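Local coordinates for protein toxin coregulated pilin (Vibrio cholerae, PDB 3HRV) that forms the major subunit of the toxin-coregulated pilus, a type IV pilus essential for bacterial aggregation and colonization of the small intestine, at residues A[32-35]-A[36-39]; A[133-136]-A[137-141]. One frame throughout, in Å; residues are numbered along the deposited sequence.

Contact 1: A[32-35]-A[36-39]; sequences NLNS and VQIA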
ATOM      1  N   ASN A  32      -6.408   2.645  10.048  1.00 21.24           N
ATOM      2  CA  ASN A  32      -6.790   3.386   8.856  1.00 18.67           C
ATOM      3  C   ASN A  32      -6.685   2.548   7.589  1.00 17.84           C
ATOM      4  O   ASN A  32      -7.597   2.551   6.765  1.00 18.02           O
ATOM      5  CB  ASN A  32      -5.931   4.643   8.714  1.00 19.82           C
ATOM      6  CG  ASN A  32      -6.242   5.682   9.773  1.00 19.64           C
ATOM      7  OD1 ASN A  32      -7.091   5.471  10.640  1.00 23.05           O
ATOM      8  ND2 ASN A  32      -5.556   6.814   9.705  1.00 21.08           N
ATOM      9  N   LEU A  33      -5.575   1.835   7.435  1.00 17.08           N
ATOM     10  CA  LEU A  33      -5.388   0.993   6.260  1.00 16.62           C
ATOM     11  C   LEU A  33      -6.492  -0.050   6.177  1.00 17.05           C
ATOM     12  O   LEU A  33      -6.994  -0.346   5.095  1.00 16.94           O
ATOM     13  CB  LEU A  33      -4.019   0.311   6.301  1.00 16.03           C
ATOM     14  CG  LEU A  33      -2.847   1.220   5.919  1.00 16.84           C
ATOM     15  CD1 LEU A  33      -1.535   0.583   6.348  1.00 17.73           C
ATOM     16  CD2 LEU A  33      -2.863   1.463   4.413  1.00 17.85           C
ATOM     17  N   ASN A  34      -6.879  -0.600   7.322  1.00 16.78           N
ATOM     18  CA  ASN A  34      -7.935  -1.605   7.345  1.00 18.69           C
ATOM     19  C   ASN A  34      -9.265  -0.997   6.912  1.00 17.97           C
ATOM     20  O   ASN A  34      -9.956  -1.538   6.047  1.00 17.17           O
ATOM     21  CB  ASN A  34      -8.080  -2.200   8.746  1.00 21.63           C
ATOM     22  CG  ASN A  34      -8.563  -3.635   8.717  1.00 27.00           C
ATOM     23  OD1 ASN A  34      -8.569  -4.276   7.666  1.00 28.46           O
ATOM     24  ND2 ASN A  34      -8.976  -4.146   9.871  1.00 30.06           N
ATOM     25  N   SER A  35      -9.618   0.134   7.515  1.00 16.92           N
ATOM     26  CA  SER A  35     -10.869   0.811   7.202  1.00 17.62           C
ATOM     27  C   SER A  35     -10.959   1.185   5.728  1.00 17.00           C
ATOM     28  O   SER A  35     -11.994   0.997   5.089  1.00 16.44           O
ATOM     29  CB  SER A  35     -11.010   2.072   8.057  0.65 18.06           C
ATOM     30  OG  SER A  35     -11.106   1.751   9.434  0.65 19.95           O
ATOM     31  N   VAL A  36      -9.865   1.710   5.189  1.00 16.86           N
ATOM     32  CA  VAL A  36      -9.835   2.125   3.796  1.00 14.47           C
ATOM     33  C   VAL A  36      -9.902   0.953   2.814  1.00 14.02           C
ATOM     34  O   VAL A  36     -10.670   1.000   1.855  1.00 14.45           O
ATOM     35  CB  VAL A  36      -8.572   2.978   3.510  1.00 14.51           C
ATOM     36  CG1 VAL A  36      -8.447   3.265   2.016  1.00 14.92           C
ATOM     37  CG2 VAL A  36      -8.653   4.285   4.290  1.00 17.88           C
ATOM     38  N   GLN A  37      -9.129  -0.101   3.058  1.00 14.21           N
ATOM     39  CA  GLN A  37      -9.155  -1.232   2.132  1.00 14.22           C
ATOM     40  C   GLN A  37     -10.515  -1.931   2.152  1.00 15.59           C
ATOM     41  O   GLN A  37     -10.994  -2.389   1.119  1.00 15.29           O
ATOM     42  CB  GLN A  37      -8.016  -2.215   2.441  1.00 16.49           C
ATOM     43  CG  GLN A  37      -8.114  -2.917   3.779  1.00 22.78           C
ATOM     44  CD  GLN A  37      -8.811  -4.260   3.674  1.00 28.77           C
ATOM     45  OE1 GLN A  37      -8.779  -4.906   2.628  1.00 30.04           O
ATOM     46  NE2 GLN A  37      -9.451  -4.682   4.761  1.00 30.46           N
ATOM     47  N   ILE A  38     -11.151  -1.987   3.319  1.00 15.71           N
ATOM     48  CA  ILE A  38     -12.469  -2.609   3.429  1.00 16.30           C
ATOM     49  C   ILE A  38     -13.480  -1.776   2.640  1.00 15.62           C
ATOM     50  O   ILE A  38     -14.307  -2.313   1.902  1.00 15.37           O
ATOM     51  CB  ILE A  38     -12.917  -2.706   4.908  1.00 18.07           C
ATOM     52  CG1 ILE A  38     -12.071  -3.752   5.635  1.00 19.60           C
ATOM     53  CG2 ILE A  38     -14.400  -3.053   4.988  1.00 20.26           C
ATOM     54  CD1 ILE A  38     -12.361  -3.856   7.121  1.00 22.63           C
ATOM     55  N   ALA A  39     -13.411  -0.457   2.789  1.00 14.74           N
ATOM     56  CA  ALA A  39     -14.324   0.418   2.068  1.00 14.13           C
ATOM     57  C   ALA A  39     -14.139   0.248   0.561  1.00 14.74           C
ATOM     58  O   ALA A  39     -15.111   0.224  -0.194  1.00 13.56           O
ATOM     59  CB  ALA A  39     -14.086   1.873   2.468  1.00 15.43           C
TER
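Gln37 folds its amide back over the preceding turn of helix 24-44 and gives NE2 to Asn34 OD1 at 3.1 Å, an i to i+3 amide pair. The two side chains run side by side, their amide planes only 12° apart, yet NE2 is tilted from the carbonyl plane of Asn34, OD1 lies out of the Gln37 amide plane, and the N-H...O angle is a modest 136°. A weak second bond joins Gln37 NE2 to the backbone Asn34 O at 3.4 Å. What brings the amide there is a first torsion that sets CG between the backbone N and the carbonyl carbon (chi1 65°), followed by a bend at chi2; CG then rests on Leu33 O and Asn34 O. A glutamine is long enough for this return, and its OE1 still accepts from Asn191 ND2. Ile38 passes across Asn34 at a slant, its CG1 3.1 Å from Asn34 O and its CD1 near OD1. The regular i to i+4 ladder includes Val36 N to Asn32 O at 2.9 Å. In this N-terminal helix, which packs on the antiparallel sheet as in type IV pilins, apolar Leu33 and Val36 face Ile103 of strand 100-108, while Ser35 OG bonds to Gln31 O and Asn32 ND2 to Lys78 O. Asn34 O is gripped by the Ile38 N-H and, weakly, by Gln37 NE2, whose dipoles would probably stabilise its partial negative charge.

Contact 2: A[133-136]-A[137-141]; sequences AFAA and VADLG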
ATOM      1  N   ALA A 133       7.445   8.979  -3.734  1.00 24.94           N
ATOM      2  CA  ALA A 133       6.044   8.660  -3.971  1.00 23.70           C
ATOM      3  C   ALA A 133       5.768   8.018  -5.327  1.00 23.52           C
ATOM      4  O   ALA A 133       6.577   8.102  -6.249  1.00 23.74           O
ATOM      5  CB  ALA A 133       5.203   9.922  -3.823  1.00 26.10           C
ATOM      6  N   PHE A 134       4.620   7.356  -5.427  1.00 23.07           N
ATOM      7  CA  PHE A 134       4.206   6.744  -6.680  1.00 22.15           C
ATOM      8  C   PHE A 134       3.558   7.891  -7.444  1.00 24.27           C
ATOM      9  O   PHE A 134       2.561   8.461  -6.995  1.00 25.62           O
ATOM     10  CB  PHE A 134       3.192   5.622  -6.437  1.00 21.39           C
ATOM     11  CG  PHE A 134       3.774   4.414  -5.756  1.00 19.53           C
ATOM     12  CD1 PHE A 134       3.903   4.367  -4.370  1.00 19.41           C
ATOM     13  CD2 PHE A 134       4.222   3.331  -6.507  1.00 19.20           C
ATOM     14  CE1 PHE A 134       4.472   3.258  -3.743  1.00 18.87           C
ATOM     15  CE2 PHE A 134       4.791   2.220  -5.893  1.00 19.97           C
ATOM     16  CZ  PHE A 134       4.916   2.182  -4.506  1.00 20.08           C
ATOM     17  N   ALA A 135       4.138   8.239  -8.588  1.00 24.84           N
ATOM     18  CA  ALA A 135       3.634   9.347  -9.391  1.00 25.22           C
ATOM     19  C   ALA A 135       2.697   8.918 -10.513  1.00 25.16           C
ATOM     20  O   ALA A 135       1.863   9.703 -10.966  1.00 27.32           O
ATOM     21  CB  ALA A 135       4.804  10.132  -9.971  1.00 25.98           C
ATOM     22  N   ALA A 136       2.840   7.677 -10.963  1.00 25.45           N
ATOM     23  CA  ALA A 136       2.003   7.167 -12.040  1.00 24.01           C
ATOM     24  C   ALA A 136       1.623   5.718 -11.797  1.00 23.46           C
ATOM     25  O   ALA A 136       2.334   4.987 -11.110  1.00 23.56           O
ATOM     26  CB  ALA A 136       2.736   7.291 -13.372  1.00 24.93           C
ATOM     27  N   VAL A 137       0.497   5.309 -12.370  1.00 22.28           N
ATOM     28  CA  VAL A 137       0.020   3.941 -12.230  1.00 23.84           C
ATOM     29  C   VAL A 137       1.124   2.943 -12.569  1.00 23.03           C
ATOM     30  O   VAL A 137       1.256   1.907 -11.922  1.00 23.29           O
ATOM     31  CB  VAL A 137      -1.189   3.683 -13.157  1.00 25.23           C
ATOM     32  CG1 VAL A 137      -1.623   2.229 -13.065  1.00 25.90           C
ATOM     33  CG2 VAL A 137      -2.337   4.604 -12.775  1.00 26.75           C
ATOM     34  N   ALA A 138       1.921   3.267 -13.583  1.00 23.19           N
ATOM     35  CA  ALA A 138       3.009   2.397 -14.016  1.00 23.83           C
ATOM     36  C   ALA A 138       3.990   2.062 -12.893  1.00 23.92           C
ATOM     37  O   ALA A 138       4.603   0.997 -12.897  1.00 25.39           O
ATOM     38  CB  ALA A 138       3.756   3.046 -15.175  1.00 22.49           C
ATOM     39  N   ASP A 139       4.130   2.974 -11.937  1.00 23.28           N
ATOM     40  CA  ASP A 139       5.042   2.794 -10.809  1.00 24.32           C
ATOM     41  C   ASP A 139       4.647   1.655  -9.875  1.00 23.02           C
ATOM     42  O   ASP A 139       5.482   1.136  -9.134  1.00 23.64           O
ATOM     43  CB  ASP A 139       5.121   4.082  -9.984  1.00 25.10           C
ATOM     44  CG  ASP A 139       5.695   5.247 -10.759  1.00 28.13           C
ATOM     45  OD1 ASP A 139       5.618   6.386 -10.251  1.00 28.23           O
ATOM     46  OD2 ASP A 139       6.227   5.027 -11.868  1.00 29.68           O
ATOM     47  N   LEU A 140       3.376   1.269  -9.910  1.00 22.19           N
ATOM     48  CA  LEU A 140       2.875   0.215  -9.036  1.00 20.78           C
ATOM     49  C   LEU A 140       3.097  -1.205  -9.536  1.00 20.46           C
ATOM     50  O   LEU A 140       3.176  -2.141  -8.742  1.00 20.56           O
ATOM     51  CB  LEU A 140       1.381   0.421  -8.786  1.00 21.47           C
ATOM     52  CG  LEU A 140       0.997   1.671  -7.997  1.00 22.98           C
ATOM     53  CD1 LEU A 140      -0.477   1.951  -8.185  1.00 23.72           C
ATOM     54  CD2 LEU A 140       1.336   1.474  -6.527  1.00 23.47           C
ATOM     55  N   GLY A 141       3.198  -1.365 -10.850  1.00 20.38           N
ATOM     56  CA  GLY A 141       3.378  -2.693 -11.401  1.00 21.50           C
ATOM     57  C   GLY A 141       2.029  -3.338 -11.663  1.00 19.80           C
ATOM     58  O   GLY A 141       1.055  -2.651 -11.970  1.00 20.25           O
TER
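Asp139 reaches back to Ala135 and Ala136. Its CB lies 3.7 Å from Phe134 CD2 and also packs on Ala136 O. With CG beside its own backbone N (chi1 -63°), the carboxylate swings toward the preceding backbone, where OD1 accepts two N-H groups: Ala135 N at 2.9 Å, on the anti side and close to the carboxylate plane, and Ala136 N at 3.1 Å, from well above that plane. A short acidic residue suits this place, since one oxygen can bind two successive amides and would probably be stabilised by them. In return, Asp139 N donates to Ala136 O at 2.8 Å, closing a type I beta turn that is overlapped by the next, from Leu140 N to Val137 O. On the apolar side, Leu140 crosses Phe134 at about a right angle, its CD2 making a CH-pi contact over one ring face, 3.8 Å from the centroid and displaced toward the CD2-CE2 rim, while Asp139 O lies near the ring edge. The segment belongs to the loop between strands 126-131 and 155-158: Phe134 and Leu140 press on Ala188 of strand 185-191, Leu140 also meets Ala102 of strand 100-108, and Val137 touches Phe91 and Pro92 of strand 87-93.

Overall arrangement
From the N terminus, the chain first runs through helix 24-44, where contact 1 links successive turns without closing any loop. It then passes helix 56-68, strands 87-93 and 100-108, helix 110-120 and strand 126-131 before contact 2 ties a short turn in the following loop. The two therefore stand in series, neither nested nor crossing, with centres about 20 Å apart, nearest atoms about 11 Å apart, and on opposite sides of the chain's centre. Strand 100-108 meets both, through Leu33 and Val36 at contact 1 and Phe134 and Leu140 at contact 2. The helix and the loop are thus both packed against the antiparallel sheet of the pilin globular domain.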